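Local structure of taurocyamine kinase (Schistosoma mansoni, 4WOD) at residues N15-T23 with N53-P62; Q540-F548 with I570-W581. The protein reversibly transfers phosphate between ATP and taurocyamine, as a duplicated, magnesium-dependent phosphagen kinase of the ATP:guanido phosphotransferase family. The protein carries 4 engineered substitutions. One frame throughout, in Å; residues are numbered along the deposited sequence.

In the fold
The two contacts belong to different halves of this duplicated kinase, about 34 Å apart between centres, and share no helix or strand. Interaction 1 ties two loop stretches of the first N-terminal domain together beside the bound arginine; interaction 2 lays the end of helix 535-543 and the chain after it on the antiparallel sheet of the second C-terminal domain. Both are partly buried. In 15-23 with 53-62 the work is done by backbone carbonyls, amide side chains and water, with leucines next to the ligand and Pro-57 packed on Arg-18 at the outer end. In 540-548 with 570-581 aromatic rings fill the buried part, and a salt bridge closes the end nearer the turn.

Interaction 1: residues N15-T23 with N53-P62; sequences NDERNHSLT and NAYNPGALLP. With ARG (arginine), chain B.
This loop-to-loop contact joins the chain entering helix 22-26 to the chain leaving helix 46-55 in the first N-terminal domain, held by hydrogen bonds and water and flanked by proline and leucine side chains. Leu-22 N donates a backbone hydrogen bond to Leu-60 O at 2.9 Å. Thr-23 OG1 gives its proton to Asn-53 OD1 (2.8 Å), meeting it from above the amide plane. The same amide sends ND2 to Leu-61 O, so both its ends are held and its rotation is fixed. Asn-19 folds back in an Asx turn, its OD1 taking Ser-21 N, while Ser-21 OG caps helix 22-26 at Lys-24 N. A water accepts from Asn-53 ND2 and, weakly, from Asn-19 ND2, and lies 2.6 Å from Ala-59 O.

Segment 53-62 probably corresponds to the guanidino-specificity region of the phosphagen kinases: Leu-60 N reaches O of the bound arginine at 2.8 Å and Leu-61 N its OXT at 3.0 Å, two backbone amides gripping one carboxylate. Leu-61 CD1 lies against the ligand, and its CD2 meets Leu-22 CD1 at 3.7 Å, the two side chains running alongside each other. At the far end Pro-57 CG sits over the centre of one guanidinium face of Arg-18, 3.5 Å above it, while NE and NH2 of that arginine hold Asp-16 side-on.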
loop_
_atom_site.group_PDB
_atom_site.type_symbol
_atom_site.label_atom_id
_atom_site.label_comp_id
_atom_site.label_asym_id
_atom_site.label_seq_id
_atom_site.Cartn_x
_atom_site.Cartn_y
_atom_site.Cartn_z
ATOM N N ASN A 15 -15.261 -18.620 -13.278
ATOM C CA ASN A 15 -16.578 -18.292 -12.730
ATOM C C ASN A 15 -16.542 -17.864 -11.264
ATOM O O ASN A 15 -17.567 -17.488 -10.698
ATOM C CB ASN A 15 -17.530 -19.482 -12.870
ATOM C CG ASN A 15 -18.069 -19.633 -14.276
ATOM O OD1 ASN A 15 -17.932 -18.731 -15.111
ATOM N ND2 ASN A 15 -18.704 -20.776 -14.545
ATOM N N ASP A 16 -15.371 -17.934 -10.645
ATOM C CA ASP A 16 -15.277 -17.636 -9.225
ATOM C C ASP A 16 -14.865 -16.184 -9.013
ATOM O O ASP A 16 -13.719 -15.801 -9.268
ATOM C CB ASP A 16 -14.297 -18.590 -8.541
ATOM C CG ASP A 16 -14.392 -18.533 -7.027
ATOM O OD1 ASP A 16 -15.139 -17.678 -6.497
ATOM O OD2 ASP A 16 -13.708 -19.344 -6.363
ATOM N N GLU A 17 -15.811 -15.381 -8.538
ATOM C CA GLU A 17 -15.594 -13.952 -8.362
ATOM C C GLU A 17 -14.511 -13.650 -7.321
ATOM O O GLU A 17 -13.879 -12.588 -7.364
ATOM C CB GLU A 17 -16.911 -13.272 -7.967
ATOM C CG GLU A 17 -17.154 -11.927 -8.634
ATOM C CD GLU A 17 -17.611 -12.055 -10.079
ATOM O OE1 GLU A 17 -17.656 -13.195 -10.598
ATOM O OE2 GLU A 17 -17.921 -11.010 -10.696
ATOM N N ARG A 18 -14.313 -14.589 -6.392
ATOM C CA ARG A 18 -13.310 -14.460 -5.337
ATOM C C ARG A 18 -11.908 -14.782 -5.843
ATOM O O ARG A 18 -10.909 -14.488 -5.185
ATOM C CB ARG A 18 -13.631 -15.390 -4.170
ATOM C CG ARG A 18 -15.040 -15.252 -3.596
ATOM C CD ARG A 18 -15.388 -16.511 -2.848
ATOM N NE ARG A 18 -15.305 -17.670 -3.736
ATOM C CZ ARG A 18 -15.243 -18.931 -3.324
ATOM N NH1 ARG A 18 -15.242 -19.211 -2.026
ATOM N NH2 ARG A 18 -15.166 -19.913 -4.214
ATOM N N ASN A 19 -11.832 -15.431 -6.998
ATOM C CA ASN A 19 -10.534 -15.822 -7.522
ATOM C C ASN A 19 -9.919 -14.693 -8.340
ATOM O O ASN A 19 -10.506 -14.236 -9.316
ATOM C CB ASN A 19 -10.660 -17.103 -8.353
ATOM C CG ASN A 19 -9.329 -17.777 -8.576
ATOM O OD1 ASN A 19 -8.358 -17.143 -8.994
ATOM N ND2 ASN A 19 -9.272 -19.073 -8.291
ATOM N N HIS A 20 -8.735 -14.249 -7.923
ATOM C CA HIS A 20 -7.969 -13.241 -8.642
ATOM C C HIS A 20 -6.535 -13.711 -8.835
ATOM O O HIS A 20 -5.594 -12.921 -8.742
ATOM C CB HIS A 20 -7.982 -11.911 -7.887
ATOM C CG HIS A 20 -9.358 -11.428 -7.563
ATOM N ND1 HIS A 20 -9.856 -11.402 -6.280
ATOM C CD2 HIS A 20 -10.356 -10.986 -8.362
ATOM C CE1 HIS A 20 -11.095 -10.946 -6.300
ATOM N NE2 HIS A 20 -11.425 -10.692 -7.551
ATOM N N SER A 21 -6.376 -15.005 -9.080
ATOM C CA SER A 21 -5.047 -15.616 -9.122
ATOM C C SER A 21 -4.344 -15.314 -10.431
ATOM O O SER A 21 -4.993 -14.974 -11.415
ATOM C CB SER A 21 -5.155 -17.130 -8.914
ATOM O OG SER A 21 -6.096 -17.730 -9.803
ATOM N N LEU A 22 -3.018 -15.449 -10.460
ATOM C CA LEU A 22 -2.314 -15.403 -11.736
ATOM C C LEU A 22 -2.685 -16.619 -12.580
ATOM O O LEU A 22 -2.563 -16.579 -13.801
ATOM C CB LEU A 22 -0.806 -15.346 -11.540
ATOM C CG LEU A 22 -0.282 -14.090 -10.837
ATOM C CD1 LEU A 22 1.210 -14.211 -10.532
ATOM C CD2 LEU A 22 -0.563 -12.841 -11.687
ATOM N N THR A 23 -3.121 -17.700 -11.934
ATOM C CA THR A 23 -3.612 -18.879 -12.666
ATOM C C THR A 23 -4.823 -18.519 -13.499
ATOM O O THR A 23 -4.953 -18.922 -14.650
ATOM C CB THR A 23 -3.995 -20.029 -11.715
ATOM O OG1 THR A 23 -2.811 -20.551 -11.110
ATOM C CG2 THR A 23 -4.700 -21.147 -12.476
ATOM N N ASN A 53 -6.153 -24.157 -7.392
ATOM C CA ASN A 53 -6.715 -22.824 -7.622
ATOM C C ASN A 53 -8.229 -22.859 -7.755
ATOM O O ASN A 53 -8.912 -21.900 -7.402
ATOM C CB ASN A 53 -6.114 -22.179 -8.858
ATOM C CG ASN A 53 -4.636 -21.930 -8.716
ATOM O OD1 ASN A 53 -3.826 -22.504 -9.452
ATOM N ND2 ASN A 53 -4.266 -21.060 -7.775
ATOM N N ALA A 54 -8.742 -23.957 -8.285
ATOM C CA ALA A 54 -10.185 -24.113 -8.465
ATOM C C ALA A 54 -10.933 -24.145 -7.140
ATOM O O ALA A 54 -12.119 -23.829 -7.089
ATOM C CB ALA A 54 -10.485 -25.382 -9.258
ATOM N N TYR A 55 -10.256 -24.557 -6.072
ATOM C CA TYR A 55 -10.934 -24.770 -4.797
ATOM C C TYR A 55 -10.474 -23.797 -3.736
ATOM O O TYR A 55 -11.135 -23.639 -2.725
ATOM C CB TYR A 55 -10.735 -26.208 -4.330
ATOM C CG TYR A 55 -11.239 -27.158 -5.380
ATOM C CD1 TYR A 55 -12.597 -27.242 -5.669
ATOM C CD2 TYR A 55 -10.362 -27.934 -6.121
ATOM C CE1 TYR A 55 -13.067 -28.092 -6.656
ATOM C CE2 TYR A 55 -10.822 -28.788 -7.111
ATOM C CZ TYR A 55 -12.169 -28.860 -7.375
ATOM O OH TYR A 55 -12.625 -29.714 -8.346
ATOM N N ASN A 56 -9.344 -23.150 -3.977
ATOM C CA ASN A 56 -8.844 -22.141 -3.056
ATOM C C ASN A 56 -8.657 -20.793 -3.753
ATOM O O ASN A 56 -7.572 -20.477 -4.247
ATOM C CB ASN A 56 -7.537 -22.622 -2.432
ATOM C CG ASN A 56 -7.704 -23.947 -1.712
ATOM O OD1 ASN A 56 -7.481 -25.018 -2.291
ATOM N ND2 ASN A 56 -8.127 -23.885 -0.453
ATOM N N PRO A 57 -9.725 -19.979 -3.791
ATOM C CA PRO A 57 -9.646 -18.717 -4.537
ATOM C C PRO A 57 -8.619 -17.715 -3.991
ATOM O O PRO A 57 -8.228 -16.810 -4.723
ATOM C CB PRO A 57 -11.074 -18.154 -4.431
ATOM C CG PRO A 57 -11.690 -18.858 -3.256
ATOM C CD PRO A 57 -11.052 -20.210 -3.194
ATOM N N GLY A 58 -8.177 -17.887 -2.750
ATOM C CA GLY A 58 -7.198 -16.983 -2.170
ATOM C C GLY A 58 -5.790 -17.246 -2.674
ATOM O O GLY A 58 -4.909 -16.400 -2.550
ATOM N N ALA A 59 -5.574 -18.426 -3.243
ATOM C CA ALA A 59 -4.251 -18.804 -3.739
ATOM C C ALA A 59 -3.884 -18.007 -4.990
ATOM O O ALA A 59 -4.647 -17.945 -5.948
ATOM C CB ALA A 59 -4.202 -20.295 -4.020
ATOM N N LEU A 60 -2.698 -17.415 -4.977
ATOM C CA LEU A 60 -2.212 -16.587 -6.074
ATOM C C LEU A 60 -1.608 -17.377 -7.250
ATOM O O LEU A 60 -1.712 -16.974 -8.412
ATOM C CB LEU A 60 -1.162 -15.624 -5.530
ATOM C CG LEU A 60 -0.730 -14.509 -6.471
ATOM C CD1 LEU A 60 -1.939 -13.659 -6.798
ATOM C CD2 LEU A 60 0.364 -13.671 -5.808
ATOM N N LEU A 61 -0.968 -18.492 -6.926
ATOM C CA LEU A 61 -0.142 -19.245 -7.873
ATOM C C LEU A 61 -0.633 -20.675 -8.112
ATOM O O LEU A 61 -1.304 -21.248 -7.268
ATOM C CB LEU A 61 1.301 -19.293 -7.363
ATOM C CG LEU A 61 2.012 -17.940 -7.318
ATOM C CD1 LEU A 61 3.408 -18.083 -6.747
ATOM C CD2 LEU A 61 2.062 -17.313 -8.697
ATOM N N PRO A 62 -0.301 -21.253 -9.281
ATOM C CA PRO A 62 -0.525 -22.694 -9.430
ATOM C C PRO A 62 0.516 -23.453 -8.612
ATOM O O PRO A 62 1.341 -22.826 -7.931
ATOM C CB PRO A 62 -0.312 -22.945 -10.928
ATOM C CG PRO A 62 0.662 -21.810 -11.356
ATOM C CD PRO A 62 0.217 -20.622 -10.510
HETATM N N ARG B . 2.088 -16.951 -3.480
HETATM C CA ARG B . 1.568 -18.276 -3.281
HETATM C C ARG B . 0.084 -18.492 -3.512
HETATM O O ARG B . -0.755 -17.717 -2.989
HETATM C CB ARG B . 1.983 -18.811 -1.959
HETATM C CG ARG B . 3.363 -19.374 -1.988
HETATM C CD ARG B . 3.219 -20.840 -1.796
HETATM N NE ARG B . 4.506 -21.466 -1.795
HETATM C CZ ARG B . 4.883 -22.320 -0.886
HETATM N NH1 ARG B . 6.064 -22.858 -0.944
HETATM N NH2 ARG B . 4.074 -22.610 0.095
HETATM O OXT ARG B . -0.085 -19.463 -4.263
HETATM O O HOH W 1 -6.549 -19.443 -6.925
HETATM O O HOH W 2 -6.638 -14.690 -5.581
#

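Interaction 2: residues Q540-F548 with I570-W581; sequences QLVEDHFLF and IFHNNSKTFLVW
Phe-546 and Trp-581 lead the apolar part of this contact, in which the end of helix 535-543 and the chain following it lie against the beta hairpin of strands 569-573 and 578-582. The Phe-546 ring is sandwiched: Leu-579 CD2 forms a CH-pi contact on one face, 3.7 Å from the ring centroid, and Asp-544 CB lies over the other. Lys-576 CG comes to the ring's edge, and the His-572 ring meets it obliquely. With CG beside the backbone N, chi1 of -63° swings the ring over to Leu-579 and Lys-576. Nearer the backbone, Phe-546 CB approaches Trp-581 CZ2 at 3.9 Å. Phe-548 passes the indole on another side, CD2 to Trp-581 CD1 at 3.7 Å, and Ile-570 CD1 touches both Phe-546 O and Phe-548 CB.

Of the hydrogen bonds, Trp-581 NE1 to Leu-547 O (3.0 Å) is nearly straight at 162°; the oxygen lies in the indole plane, though the donor stands above the carbonyl plane. This fixes the indole's edge on the chain beyond the helix.

The charged group lies toward the turn. Lys-576, extended beyond CG, brings NZ to Asp-544 OD2 at 2.6 Å, on the syn side. One water links NZ to Asp-544 OD1, and another donates to OD2 and also contacts His-572 NE2. The lysine would probably favour the ionised carboxylate.

A Schellman motif, with His-545 at C-prime, ends helix 535-543 and turns the chain onto the sheet. His-545 is a predicted ATP-binding residue. The hairpin strands pair antiparallel between strands 525-529 and 588-595; from the latter Arg-589, also predicted to bind ATP, makes a cation-pi contact with Trp-581, while helix 502-517 packs against Phe-571 and Val-580.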
loop_
_atom_site.group_PDB
_atom_site.type_symbol
_atom_site.label_atom_id
_atom_site.label_comp_id
_atom_site.label_asym_id
_atom_site.label_seq_id
_atom_site.Cartn_x
_atom_site.Cartn_y
_atom_site.Cartn_z
ATOM N N GLN A 540 -25.026 2.620 -3.810
ATOM C CA GLN A 540 -25.565 3.798 -4.468
ATOM C C GLN A 540 -24.584 4.967 -4.450
ATOM O O GLN A 540 -24.546 5.772 -5.387
ATOM C CB GLN A 540 -26.877 4.218 -3.817
ATOM C CG GLN A 540 -27.623 5.234 -4.644
ATOM C CD GLN A 540 -27.722 4.821 -6.104
ATOM O OE1 GLN A 540 -28.379 3.831 -6.448
ATOM N NE2 GLN A 540 -27.064 5.576 -6.973
ATOM N N LEU A 541 -23.801 5.063 -3.378
ATOM C CA LEU A 541 -22.786 6.102 -3.285
ATOM C C LEU A 541 -21.738 5.876 -4.370
ATOM O O LEU A 541 -21.314 6.823 -5.038
ATOM C CB LEU A 541 -22.140 6.110 -1.899
ATOM C CG LEU A 541 -22.985 6.776 -0.816
ATOM C CD1 LEU A 541 -22.379 6.556 0.565
ATOM C CD2 LEU A 541 -23.137 8.260 -1.136
ATOM N N VAL A 542 -21.338 4.617 -4.550
ATOM C CA VAL A 542 -20.370 4.265 -5.585
ATOM C C VAL A 542 -20.957 4.513 -6.973
ATOM O O VAL A 542 -20.293 5.094 -7.829
ATOM C CB VAL A 542 -19.911 2.789 -5.495
ATOM C CG1 VAL A 542 -18.819 2.519 -6.536
ATOM C CG2 VAL A 542 -19.398 2.454 -4.092
ATOM N N GLU A 543 -22.196 4.076 -7.182
ATOM C CA GLU A 543 -22.914 4.360 -8.426
ATOM C C GLU A 543 -22.879 5.843 -8.813
ATOM O O GLU A 543 -22.667 6.193 -9.977
ATOM C CB GLU A 543 -24.376 3.918 -8.314
ATOM C CG GLU A 543 -24.953 3.355 -9.611
ATOM C CD GLU A 543 -26.460 3.590 -9.755
ATOM O OE1 GLU A 543 -27.001 4.523 -9.111
ATOM O OE2 GLU A 543 -27.107 2.821 -10.497
ATOM N N ASP A 544 -23.104 6.714 -7.835
ATOM C CA ASP A 544 -23.151 8.150 -8.095
ATOM C C ASP A 544 -21.760 8.765 -8.185
ATOM O O ASP A 544 -21.634 9.980 -8.267
ATOM C CB ASP A 544 -23.945 8.869 -7.003
ATOM C CG ASP A 544 -25.414 8.521 -7.028
ATOM O OD1 ASP A 544 -25.895 8.088 -8.094
ATOM O OD2 ASP A 544 -26.088 8.688 -5.993
ATOM N N HIS A 545 -20.724 7.932 -8.151
ATOM C CA HIS A 545 -19.344 8.409 -8.100
ATOM C C HIS A 545 -19.149 9.352 -6.916
ATOM O O HIS A 545 -18.402 10.329 -7.004
ATOM C CB HIS A 545 -18.934 9.119 -9.403
ATOM C CG HIS A 545 -19.054 8.259 -10.621
ATOM N ND1 HIS A 545 -20.259 8.026 -11.253
ATOM C CD2 HIS A 545 -18.123 7.566 -11.320
ATOM C CE1 HIS A 545 -20.062 7.229 -12.289
ATOM N NE2 HIS A 545 -18.775 6.937 -12.352
ATOM N N PHE A 546 -19.846 9.068 -5.821
ATOM C CA PHE A 546 -19.589 9.754 -4.563
ATOM C C PHE A 546 -18.661 8.844 -3.777
ATOM O O PHE A 546 -19.102 8.059 -2.948
ATOM C CB PHE A 546 -20.874 10.037 -3.783
ATOM C CG PHE A 546 -21.827 10.962 -4.484
ATOM C CD1 PHE A 546 -21.406 11.744 -5.549
ATOM C CD2 PHE A 546 -23.155 11.048 -4.071
ATOM C CE1 PHE A 546 -22.290 12.590 -6.198
ATOM C CE2 PHE A 546 -24.041 11.896 -4.709
ATOM C CZ PHE A 546 -23.611 12.669 -5.773
ATOM N N LEU A 547 -17.372 8.931 -4.084
ATOM C CA LEU A 547 -16.406 7.990 -3.545
ATOM C C LEU A 547 -15.660 8.569 -2.362
ATOM O O LEU A 547 -15.445 9.762 -2.267
ATOM C CB LEU A 547 -15.400 7.571 -4.624
ATOM C CG LEU A 547 -15.995 7.045 -5.933
ATOM C CD1 LEU A 547 -14.912 6.961 -7.001
ATOM C CD2 LEU A 547 -16.660 5.697 -5.704
ATOM N N PHE A 548 -15.240 7.696 -1.466
ATOM C CA PHE A 548 -14.395 8.113 -0.374
ATOM C C PHE A 548 -13.574 6.871 -0.047
ATOM O O PHE A 548 -13.948 6.056 0.797
ATOM C CB PHE A 548 -15.252 8.638 0.793
ATOM C CG PHE A 548 -14.467 9.308 1.900
ATOM C CD1 PHE A 548 -13.085 9.327 1.892
ATOM C CD2 PHE A 548 -15.134 9.970 2.925
ATOM C CE1 PHE A 548 -12.385 9.939 2.903
ATOM C CE2 PHE A 548 -14.433 10.597 3.936
ATOM C CZ PHE A 548 -13.054 10.574 3.919
ATOM N N ILE A 570 -20.024 10.582 4.325
ATOM C CA ILE A 570 -20.560 11.457 3.308
ATOM C C ILE A 570 -21.988 11.827 3.685
ATOM O O ILE A 570 -22.785 10.953 4.025
ATOM C CB ILE A 570 -20.545 10.793 1.907
ATOM C CG1 ILE A 570 -19.113 10.395 1.514
ATOM C CG2 ILE A 570 -21.156 11.738 0.849
ATOM C CD1 ILE A 570 -19.040 9.597 0.228
ATOM N N PHE A 571 -22.292 13.122 3.611
ATOM C CA PHE A 571 -23.645 13.654 3.798
ATOM C C PHE A 571 -24.139 14.224 2.468
ATOM O O PHE A 571 -23.374 14.830 1.730
ATOM C CB PHE A 571 -23.652 14.748 4.878
ATOM C CG PHE A 571 -24.964 15.501 5.000
ATOM C CD1 PHE A 571 -25.959 15.044 5.843
ATOM C CD2 PHE A 571 -25.176 16.685 4.295
ATOM C CE1 PHE A 571 -27.167 15.728 5.964
ATOM C CE2 PHE A 571 -26.383 17.391 4.414
ATOM C CZ PHE A 571 -27.375 16.907 5.250
ATOM N N HIS A 572 -25.410 14.023 2.145
ATOM C CA HIS A 572 -26.003 14.846 1.105
ATOM C C HIS A 572 -27.509 14.943 1.267
ATOM O O HIS A 572 -28.127 14.144 1.973
ATOM C CB HIS A 572 -25.634 14.340 -0.306
ATOM C CG HIS A 572 -26.104 12.951 -0.628
ATOM N ND1 HIS A 572 -27.435 12.583 -0.620
ATOM C CD2 HIS A 572 -25.414 11.851 -1.019
ATOM C CE1 HIS A 572 -27.540 11.311 -0.965
ATOM N NE2 HIS A 572 -26.329 10.844 -1.215
ATOM N N ASN A 573 -28.089 15.940 0.608
ATOM C CA ASN A 573 -29.535 16.082 0.605
ATOM C C ASN A 573 -30.126 15.095 -0.405
ATOM O O ASN A 573 -29.388 14.393 -1.118
ATOM C CB ASN A 573 -29.953 17.533 0.298
ATOM C CG ASN A 573 -29.414 18.060 -1.037
ATOM O OD1 ASN A 573 -28.713 17.364 -1.768
ATOM N ND2 ASN A 573 -29.767 19.307 -1.359
ATOM N N ASN A 574 -31.447 14.997 -0.444
ATOM C CA ASN A 574 -32.055 13.998 -1.304
ATOM C C ASN A 574 -31.742 14.199 -2.777
ATOM O O ASN A 574 -31.482 13.223 -3.503
ATOM C CB ASN A 574 -33.569 13.974 -1.107
ATOM C CG ASN A 574 -34.209 12.785 -1.791
ATOM O OD1 ASN A 574 -34.691 12.887 -2.918
ATOM N ND2 ASN A 574 -34.193 11.637 -1.117
ATOM N N SER A 575 -31.768 15.460 -3.215
ATOM C CA SER A 575 -31.486 15.839 -4.597
ATOM C C SER A 575 -30.026 15.691 -5.006
ATOM O O SER A 575 -29.699 15.840 -6.185
ATOM C CB SER A 575 -31.896 17.296 -4.838
ATOM O OG SER A 575 -33.286 17.455 -4.665
ATOM N N LYS A 576 -29.157 15.452 -4.021
ATOM C CA LYS A 576 -27.710 15.351 -4.235
ATOM C C LYS A 576 -27.114 16.629 -4.825
ATOM O O LYS A 576 -26.179 16.578 -5.625
ATOM C CB LYS A 576 -27.378 14.145 -5.125
ATOM C CG LYS A 576 -27.765 12.834 -4.484
ATOM C CD LYS A 576 -27.722 11.677 -5.461
ATOM C CE LYS A 576 -28.698 10.581 -5.020
ATOM N NZ LYS A 576 -28.554 9.314 -5.786
ATOM N N THR A 577 -27.637 17.769 -4.379
ATOM C CA THR A 577 -27.187 19.077 -4.825
ATOM C C THR A 577 -26.461 19.820 -3.714
ATOM O O THR A 577 -25.910 20.893 -3.932
ATOM C CB THR A 577 -28.345 19.945 -5.311
ATOM O OG1 THR A 577 -29.276 20.142 -4.242
ATOM C CG2 THR A 577 -29.038 19.282 -6.488
ATOM N N PHE A 578 -26.453 19.224 -2.533
ATOM C CA PHE A 578 -25.683 19.738 -1.414
ATOM C C PHE A 578 -25.070 18.537 -0.700
ATOM O O PHE A 578 -25.781 17.622 -0.300
ATOM C CB PHE A 578 -26.563 20.574 -0.458
ATOM C CG PHE A 578 -25.799 21.146 0.701
ATOM C CD1 PHE A 578 -24.989 22.257 0.527
ATOM C CD2 PHE A 578 -25.869 20.553 1.956
ATOM C CE1 PHE A 578 -24.261 22.785 1.599
ATOM C CE2 PHE A 578 -25.145 21.079 3.036
ATOM C CZ PHE A 578 -24.339 22.183 2.848
ATOM N N LEU A 579 -23.745 18.523 -0.587
ATOM C CA LEU A 579 -23.042 17.360 -0.048
ATOM C C LEU A 579 -21.909 17.826 0.852
ATOM O O LEU A 579 -21.377 18.907 0.645
ATOM C CB LEU A 579 -22.469 16.484 -1.168
ATOM C CG LEU A 579 -23.316 16.268 -2.434
ATOM C CD1 LEU A 579 -22.950 17.339 -3.443
ATOM C CD2 LEU A 579 -23.114 14.868 -3.007
ATOM N N VAL A 580 -21.549 17.002 1.835
ATOM C CA VAL A 580 -20.412 17.294 2.703
ATOM C C VAL A 580 -19.587 16.020 2.872
ATOM O O VAL A 580 -20.122 14.978 3.231
ATOM C CB VAL A 580 -20.836 17.815 4.102
ATOM C CG1 VAL A 580 -19.594 18.274 4.893
ATOM C CG2 VAL A 580 -21.852 18.974 3.993
ATOM N N TRP A 581 -18.294 16.098 2.577
ATOM C CA TRP A 581 -17.389 14.990 2.887
ATOM C C TRP A 581 -16.766 15.255 4.252
ATOM O O TRP A 581 -16.192 16.323 4.475
ATOM C CB TRP A 581 -16.288 14.861 1.833
ATOM C CG TRP A 581 -16.538 13.855 0.750
ATOM C CD1 TRP A 581 -15.824 12.709 0.503
ATOM C CD2 TRP A 581 -17.568 13.908 -0.249
ATOM N NE1 TRP A 581 -16.355 12.045 -0.584
ATOM C CE2 TRP A 581 -17.421 12.763 -1.064
ATOM C CE3 TRP A 581 -18.601 14.809 -0.529
ATOM C CZ2 TRP A 581 -18.273 12.499 -2.142
ATOM C CZ3 TRP A 581 -19.441 14.549 -1.606
ATOM C CH2 TRP A 581 -19.274 13.401 -2.394
HETATM O O HOH W 3 -28.457 8.695 -8.599
HETATM O O HOH W 4 -25.641 8.417 -3.176
#